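Local coordinates for protein putative fructose-bisphosphate aldolase (Coccidioides immitis, PDB 3PM6) that is a putative class II fructose-bisphosphate aldolase, a zinc-containing protein built on a TIM barrel, at residues R131-L136 and V181-N186. Numbering follows the deposited sequence.
Sequences RLTREL and VATGIN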
loop_
_atom_site.group_PDB
_atom_site.type_symbol
_atom_site.label_atom_id
_atom_site.label_comp_id
_atom_site.label_asym_id
_atom_site.label_seq_id
_atom_site.Cartn_x
_atom_site.Cartn_y
_atom_site.Cartn_z
ATOM N N ARG A 131 -5.060 -27.299 20.690
ATOM C CA ARG A 131 -4.366 -26.700 21.827
ATOM C C ARG A 131 -3.903 -25.286 21.510
ATOM O O ARG A 131 -4.203 -24.344 22.245
ATOM C CB ARG A 131 -3.160 -27.566 22.247
ATOM C CG ARG A 131 -2.539 -27.170 23.599
ATOM C CD ARG A 131 -1.209 -27.898 23.903
ATOM N NE ARG A 131 -0.131 -27.561 22.964
ATOM C CZ ARG A 131 0.583 -26.443 23.018
ATOM N NH1 ARG A 131 0.350 -25.528 23.954
ATOM N NH2 ARG A 131 1.537 -26.230 22.146
ATOM N N LEU A 132 -3.127 -25.145 20.441
ATOM C CA LEU A 132 -2.670 -23.826 20.041
ATOM C C LEU A 132 -3.858 -22.912 19.657
ATOM O O LEU A 132 -3.867 -21.741 20.024
ATOM C CB LEU A 132 -1.682 -23.923 18.882
ATOM C CG LEU A 132 -0.360 -24.619 19.183
ATOM C CD1 LEU A 132 0.307 -25.022 17.853
ATOM C CD2 LEU A 132 0.542 -23.729 20.086
ATOM N N THR A 133 -4.848 -23.446 18.921
ATOM C CA THR A 133 -6.011 -22.615 18.519
ATOM C C THR A 133 -6.711 -22.044 19.767
ATOM O O THR A 133 -6.972 -20.850 19.849
ATOM C CB THR A 133 -7.017 -23.363 17.599
ATOM O OG1 THR A 133 -6.374 -23.735 16.374
ATOM C CG2 THR A 133 -8.233 -22.476 17.264
ATOM N N ARG A 134 -6.981 -22.890 20.757
ATOM C CA ARG A 134 -7.657 -22.408 21.993
ATOM C C ARG A 134 -6.912 -21.230 22.641
ATOM O O ARG A 134 -7.498 -20.206 22.962
ATOM C CB ARG A 134 -7.817 -23.541 22.995
ATOM C CG ARG A 134 -8.466 -23.138 24.320
ATOM C CD ARG A 134 -8.619 -24.373 25.219
ATOM N NE ARG A 134 -9.529 -25.366 24.634
ATOM C CZ ARG A 134 -10.862 -25.342 24.749
ATOM N NH1 ARG A 134 -11.477 -24.369 25.438
ATOM N NH2 ARG A 134 -11.583 -26.290 24.166
ATOM N N GLU A 135 -5.608 -21.367 22.804
ATOM C CA GLU A 135 -4.857 -20.322 23.462
ATOM C C GLU A 135 -4.652 -19.092 22.603
ATOM O O GLU A 135 -4.615 -17.983 23.133
ATOM C CB GLU A 135 -3.566 -20.868 24.098
ATOM C CG GLU A 135 -2.313 -20.877 23.291
ATOM C CD GLU A 135 -1.097 -21.285 24.163
ATOM O OE1 GLU A 135 -0.580 -22.409 23.981
ATOM O OE2 GLU A 135 -0.666 -20.490 25.041
ATOM N N LEU A 136 -4.549 -19.271 21.282
ATOM C CA LEU A 136 -4.410 -18.133 20.406
ATOM C C LEU A 136 -5.710 -17.363 20.220
ATOM O O LEU A 136 -5.683 -16.142 20.010
ATOM C CB LEU A 136 -3.778 -18.522 19.052
ATOM C CG LEU A 136 -2.315 -18.943 19.180
ATOM C CD1 LEU A 136 -1.893 -19.750 17.950
ATOM C CD2 LEU A 136 -1.375 -17.771 19.441
ATOM N N VAL A 181 -15.345 -25.709 17.890
ATOM C CA VAL A 181 -16.326 -24.723 18.405
ATOM C C VAL A 181 -16.082 -24.393 19.905
ATOM O O VAL A 181 -16.247 -23.250 20.329
ATOM C CB VAL A 181 -17.793 -25.215 18.177
ATOM C CG1 VAL A 181 -18.794 -24.487 19.078
ATOM C CG2 VAL A 181 -18.211 -25.064 16.717
ATOM N N ALA A 182 -15.705 -25.399 20.694
ATOM C CA ALA A 182 -15.393 -25.207 22.134
ATOM C C ALA A 182 -14.152 -24.343 22.376
ATOM O O ALA A 182 -13.945 -23.862 23.494
ATOM C CB ALA A 182 -15.249 -26.564 22.861
ATOM N N THR A 183 -13.311 -24.149 21.350
ATOM C CA THR A 183 -12.147 -23.267 21.514
ATOM C C THR A 183 -12.560 -21.820 21.529
ATOM O O THR A 183 -11.747 -20.981 21.862
ATOM C CB THR A 183 -11.091 -23.416 20.395
ATOM O OG1 THR A 183 -11.695 -23.115 19.131
ATOM C CG2 THR A 183 -10.512 -24.815 20.363
ATOM N N GLY A 184 -13.811 -21.521 21.163
ATOM C CA GLY A 184 -14.278 -20.124 21.066
ATOM C C GLY A 184 -14.005 -19.389 19.747
ATOM O O GLY A 184 -14.189 -18.161 19.650
ATOM N N ILE A 185 -13.560 -20.117 18.725
ATOM C CA ILE A 185 -13.415 -19.519 17.371
ATOM C C ILE A 185 -14.740 -18.976 16.906
ATOM O O ILE A 185 -15.754 -19.412 17.385
ATOM C CB ILE A 185 -13.033 -20.558 16.327
ATOM C CG1 ILE A 185 -14.126 -21.610 16.295
ATOM C CG2 ILE A 185 -11.668 -21.089 16.607
ATOM C CD1 ILE A 185 -13.747 -22.866 15.631
ATOM N N ASN A 186 -14.744 -18.036 15.963
ATOM C CA ASN A 186 -15.998 -17.536 15.411
ATOM C C ASN A 186 -16.358 -18.227 14.111
ATOM O O ASN A 186 -17.532 -18.502 13.870
ATOM C CB ASN A 186 -15.913 -16.043 15.179
ATOM C CG ASN A 186 -15.565 -15.284 16.454
ATOM O OD1 ASN A 186 -14.419 -14.814 16.632
ATOM N ND2 ASN A 186 -16.540 -15.189 17.369
HETATM O O HOH W 1 -10.111 -19.674 23.735
#
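R134 and T183 bring helix 126-141 against the turn that follows helix 174-181, their CA atoms 4.6 Å apart. In the nonpolar part of the contact the T183 side chain packs directly on the helix at R134: T183 CB rests on R134 CA at 3.9 Å, and its methyl CG2 lies 4.0 Å from R134 CB. Deeper in, T133 sends its methyl across: with OG1 beside the backbone N (chi1 -62°), CG2 stands anti to that N and meets I185 CG2 at 3.8 Å and also T183 OG1. Both threonine hydroxyls are held within their own part of the chain, T133 OG1 by N129 O and T183 OG1 by F180 O.

Polar links lie on the outer side. The R134 chain runs extended from the helix and bends at chi3 (-64°), laying its guanidinium over the turn with T183 CA beneath one face. R134 NH1 makes a weak hydrogen bond of 3.2 Å to A182 O, poorly aligned at 121°, while NH2 approaches A182 CB. A water donates to both R134 O and T183 O, 2.8 Å from each, so that it bridges the two backbones. The turn itself is type I, V181 to G184, closed by G184 N to V181 O; G184, with positive phi, then leads the chain away from helical geometry.

Beneath this joint T133 packs on V119 and A149, and I185 on T147 and A149, the residues of barrel strands 116-119 and 146-149. N186, paired by its backbone with T147 and G223, carries the chain into strand 187-188. The contact thus joins helix 126-141, in the outer helical layer of the eight-stranded TIM barrel between strands 116-119 and 146-149, to the loop from helix 174-181 into the next strand.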